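PDB 3LJS: fructokinase from Xylella fastidiosa Temecula1, which probably phosphorylates fructose at the expense of ATP, as expected of a sugar kinase of the PfkB (ribokinase-like) family. Local coordinates for residues B[266-269]-B[270-274]; B[280-283]-B[284-288]. All coordinates share one frame; numbering follows the deposited sequence.

Interaction 1. Residues B[266-269]-B[270-274]; sequences GGML and YTFAQ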
loop_
_atom_site.group_PDB
_atom_site.type_symbol
_atom_site.label_atom_id
_atom_site.label_comp_id
_atom_site.label_asym_id
_atom_site.label_seq_id
_atom_site.Cartn_x
_atom_site.Cartn_y
_atom_site.Cartn_z
ATOM N N GLY B 266 -15.744 -21.429 8.217
ATOM C CA GLY B 266 -14.741 -22.249 8.868
ATOM C C GLY B 266 -15.427 -23.263 9.768
ATOM O O GLY B 266 -15.060 -24.438 9.788
ATOM N N GLY B 267 -16.433 -22.810 10.507
ATOM C CA GLY B 267 -17.152 -23.713 11.385
ATOM C C GLY B 267 -17.812 -24.836 10.602
ATOM O O GLY B 267 -17.758 -25.998 10.998
HETATM N N MSE B 268 -18.428 -24.488 9.478
HETATM C CA MSE B 268 -19.096 -25.471 8.633
HETATM C C MSE B 268 -18.129 -26.498 8.040
HETATM O O MSE B 268 -18.354 -27.705 8.152
HETATM C CB MSE B 268 -19.846 -24.760 7.499
HETATM C CG MSE B 268 -20.488 -25.700 6.490
HETATM SE SE MSE B 268 -21.420 -24.729 5.079
HETATM C CE MSE B 268 -19.877 -24.067 4.113
ATOM N N LEU B 269 -17.064 -26.024 7.398
ATOM C CA LEU B 269 -16.098 -26.935 6.792
ATOM C C LEU B 269 -15.417 -27.795 7.856
ATOM O O LEU B 269 -15.151 -28.975 7.630
ATOM C CB LEU B 269 -15.064 -26.151 5.980
ATOM C CG LEU B 269 -15.655 -25.282 4.851
ATOM C CD1 LEU B 269 -14.522 -24.633 4.052
ATOM C CD2 LEU B 269 -16.517 -26.142 3.929
ATOM N N TYR B 270 -15.144 -27.205 9.018
ATOM C CA TYR B 270 -14.527 -27.948 10.112
ATOM C C TYR B 270 -15.398 -29.161 10.455
ATOM O O TYR B 270 -14.894 -30.277 10.601
ATOM C CB TYR B 270 -14.389 -27.072 11.363
ATOM C CG TYR B 270 -14.140 -27.876 12.627
ATOM C CD1 TYR B 270 -12.865 -28.358 12.942
ATOM C CD2 TYR B 270 -15.195 -28.213 13.472
ATOM C CE1 TYR B 270 -12.655 -29.166 14.071
ATOM C CE2 TYR B 270 -15.000 -29.015 14.594
ATOM C CZ TYR B 270 -13.733 -29.491 14.888
ATOM O OH TYR B 270 -13.566 -30.307 15.989
ATOM N N THR B 271 -16.702 -28.932 10.590
ATOM C CA THR B 271 -17.621 -30.011 10.935
ATOM C C THR B 271 -17.698 -31.065 9.840
ATOM O O THR B 271 -17.735 -32.264 10.135
ATOM C CB THR B 271 -19.035 -29.474 11.241
ATOM O OG1 THR B 271 -18.952 -28.476 12.269
ATOM C CG2 THR B 271 -19.923 -30.593 11.742
ATOM N N PHE B 272 -17.715 -30.624 8.581
ATOM C CA PHE B 272 -17.759 -31.539 7.442
ATOM C C PHE B 272 -16.579 -32.510 7.519
ATOM O O PHE B 272 -16.743 -33.723 7.387
ATOM C CB PHE B 272 -17.637 -30.787 6.107
ATOM C CG PHE B 272 -18.880 -30.056 5.672
ATOM C CD1 PHE B 272 -20.081 -30.185 6.359
ATOM C CD2 PHE B 272 -18.841 -29.235 4.548
ATOM C CE1 PHE B 272 -21.226 -29.505 5.929
ATOM C CE2 PHE B 272 -19.976 -28.555 4.112
ATOM C CZ PHE B 272 -21.169 -28.688 4.802
ATOM N N ALA B 273 -15.387 -31.957 7.718
ATOM C CA ALA B 273 -14.171 -32.754 7.779
ATOM C C ALA B 273 -14.170 -33.728 8.950
ATOM O O ALA B 273 -13.603 -34.815 8.850
ATOM C CB ALA B 273 -12.952 -31.840 7.849
ATOM N N GLN B 274 -14.792 -33.340 10.060
ATOM C CA GLN B 274 -14.862 -34.209 11.230
ATOM C C GLN B 274 -15.850 -35.363 11.021
ATOM O O GLN B 274 -15.572 -36.506 11.380
ATOM C CB GLN B 274 -15.301 -33.415 12.470
ATOM C CG GLN B 274 -14.291 -32.399 13.002
ATOM C CD GLN B 274 -13.022 -33.045 13.552
ATOM O OE1 GLN B 274 -13.083 -33.999 14.328
ATOM N NE2 GLN B 274 -11.869 -32.516 13.158
#
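Met268 lays its CG over one face of the Phe272 ring, 3.9 Å from the ring centroid and 27° off the normal, a CH-pi contact between residues four apart on the helix. The selenium of this selenomethionine follows obliquely, with SE 4.8 Å from the same centroid, a Met-aromatic contact. Met268 gets there with CG anti to its backbone N (chi1 175°), its chain running straight until it bends at chi3. Met268 O sits 3.4 Å above the ring plane on the same face, offset toward the rim, while accepting Phe272 N at 3.0 Å in its carbonyl plane. Leu269 CD2 comes in obliquely, 3.9 Å from Phe272 CD2. One residue before Met268, Gly267 O takes two donors from opposite faces of its plane: Thr271 N at 3.1 Å and Thr271 OG1 at 3.0 Å. Further out, helix 262-275 packs on the central sheet of the ribokinase-like fold, Leu269 on Ile132 and Ile7, Phe272 on Leu226, while Met268 meets Ala299 of helix 289-305. Met268 also lies about 6 Å, side chain to side chain, from the ATP-binding residue Lys195. The ring thus combines apolar contacts with a backbone carbonyl over one face, and the buried Thr271 hydroxyl is satisfied within its own helix.

Interaction 2. Residues B[280-283]-B[284-288]; sequences AALI and DFCHD
A short helix runs through Leu282 to Phe285, in which Phe285 N bonds to Ala281 O at 3.1 Å and Cys286 N to Leu282 O at 2.8 Å, before His287 N bonds to Asp284 O at 3.0 Å and makes a weak, bent second bond to Ile283 O at 3.2 Å. This amphipathic turn of the PfkB-family fold bridges helices 262-275 and 289-305, away from the annotated ATP-binding residues. On its buried side Leu282 carries the contact mainly through CD1, which sits 3.9 Å from Cys286 SG and 4.1 Å from Phe285 CD2, approaching the ring obliquely. Leu282 CG stands anti to the backbone N (chi1 176°), and with chi2 at 66° this brings CD1 of the isopropyl end toward Cys286 and Phe285. Phe285 sends its ring inward, where it touches Ile292 and Thr295 of helix 289-305. On the outer side Ile283 and His287 run side by side in the same direction, the CG2 branch of Ile283 meeting His287 CE1 at 3.6 Å. With the first torsion of His287 at -68°, CG lies beside its own backbone N and the imidazole folds back over the preceding turn. Past the helix, Asp288 N-caps the next one: its OD2 bonds to Ser291 OG, and its OD1 makes a weak bond to Glu290 N. Beneath the imidazole, where i to i+3 bonds close the last turn, the carbonyl oxygen Ile283 O lies 3.3 Å from the ring plane of His287, over its centre.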
loop_
_atom_site.group_PDB
_atom_site.type_symbol
_atom_site.label_atom_id
_atom_site.label_comp_id
_atom_site.label_asym_id
_atom_site.label_seq_id
_atom_site.Cartn_x
_atom_site.Cartn_y
_atom_site.Cartn_z
ATOM N N ALA B 280 -17.938 -38.388 -0.874
ATOM C CA ALA B 280 -19.252 -38.935 -1.184
ATOM C C ALA B 280 -20.242 -38.735 -0.041
ATOM O O ALA B 280 -21.449 -38.683 -0.265
ATOM C CB ALA B 280 -19.137 -40.426 -1.529
ATOM N N ALA B 281 -19.734 -38.616 1.182
ATOM C CA ALA B 281 -20.597 -38.419 2.345
ATOM C C ALA B 281 -21.431 -37.137 2.266
ATOM O O ALA B 281 -22.447 -37.015 2.953
ATOM C CB ALA B 281 -19.759 -38.416 3.625
ATOM N N LEU B 282 -21.011 -36.177 1.442
ATOM C CA LEU B 282 -21.769 -34.925 1.320
ATOM C C LEU B 282 -23.171 -35.187 0.759
ATOM O O LEU B 282 -24.145 -34.521 1.138
ATOM C CB LEU B 282 -21.035 -33.926 0.412
ATOM C CG LEU B 282 -21.776 -32.617 0.120
ATOM C CD1 LEU B 282 -21.915 -31.811 1.402
ATOM C CD2 LEU B 282 -21.023 -31.811 -0.924
ATOM N N ILE B 283 -23.271 -36.166 -0.137
ATOM C CA ILE B 283 -24.551 -36.503 -0.752
ATOM C C ILE B 283 -25.568 -36.976 0.286
ATOM O O ILE B 283 -26.710 -36.508 0.305
ATOM C CB ILE B 283 -24.372 -37.587 -1.840
ATOM C CG1 ILE B 283 -23.374 -37.099 -2.893
ATOM C CG2 ILE B 283 -25.703 -37.886 -2.508
ATOM C CD1 ILE B 283 -23.777 -35.787 -3.561
ATOM N N ASP B 284 -25.155 -37.893 1.154
ATOM C CA ASP B 284 -26.041 -38.398 2.193
ATOM C C ASP B 284 -26.422 -37.257 3.122
ATOM O O ASP B 284 -27.569 -37.139 3.545
ATOM C CB ASP B 284 -25.350 -39.505 2.987
ATOM C CG ASP B 284 -24.910 -40.653 2.105
ATOM O OD1 ASP B 284 -25.768 -41.194 1.373
ATOM O OD2 ASP B 284 -23.710 -41.007 2.136
ATOM N N PHE B 285 -25.445 -36.421 3.443
ATOM C CA PHE B 285 -25.672 -35.275 4.308
ATOM C C PHE B 285 -26.757 -34.378 3.705
ATOM O O PHE B 285 -27.681 -33.954 4.394
ATOM C CB PHE B 285 -24.367 -34.491 4.453
ATOM C CG PHE B 285 -24.512 -33.192 5.186
ATOM C CD1 PHE B 285 -24.535 -33.159 6.579
ATOM C CD2 PHE B 285 -24.598 -31.993 4.483
ATOM C CE1 PHE B 285 -24.638 -31.947 7.263
ATOM C CE2 PHE B 285 -24.702 -30.773 5.154
ATOM C CZ PHE B 285 -24.721 -30.751 6.549
ATOM N N CYS B 286 -26.636 -34.093 2.412
ATOM C CA CYS B 286 -27.598 -33.234 1.740
ATOM C C CYS B 286 -28.994 -33.828 1.657
ATOM O O CYS B 286 -29.959 -33.113 1.382
ATOM C CB CYS B 286 -27.093 -32.880 0.345
ATOM S SG CYS B 286 -25.660 -31.793 0.401
ATOM N N HIS B 287 -29.104 -35.132 1.901
ATOM C CA HIS B 287 -30.400 -35.800 1.867
ATOM C C HIS B 287 -30.988 -35.903 3.274
ATOM O O HIS B 287 -32.075 -36.446 3.453
ATOM C CB HIS B 287 -30.268 -37.210 1.278
ATOM C CG HIS B 287 -29.912 -37.226 -0.177
ATOM N ND1 HIS B 287 -29.489 -38.368 -0.824
ATOM C CD2 HIS B 287 -29.923 -36.247 -1.110
ATOM C CE1 HIS B 287 -29.253 -38.088 -2.094
ATOM N NE2 HIS B 287 -29.509 -36.810 -2.295
ATOM N N ASP B 288 -30.282 -35.360 4.262
ATOM C CA ASP B 288 -30.747 -35.445 5.647
ATOM C C ASP B 288 -30.837 -34.100 6.376
ATOM O O ASP B 288 -29.908 -33.689 7.065
ATOM C CB ASP B 288 -29.829 -36.405 6.405
ATOM C CG ASP B 288 -30.255 -36.614 7.834
ATOM O OD1 ASP B 288 -31.432 -36.334 8.159
ATOM O OD2 ASP B 288 -29.409 -37.073 8.628
#

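Coming from the N terminus, the chain first passes through interaction 1, wholly inside helix 262-275, then turns through Phe276 and Asp278 into the short helix of interaction 2. Each contact spans about one helical turn and encloses no loop; they follow in series, neither nested nor crossed, with centres about 14 Å apart. Residues of interaction 1 also face the strands of the central sheet, while Phe285 of interaction 2 faces helix 289-305, whose Thr295 touches both helices. What joins the two is an aromatic cluster: Phe272 CE1 lies 3.8 Å from Phe285 CZ, the rings meeting edge-to-face, and Phe276, between the helices in sequence, packs against both rings.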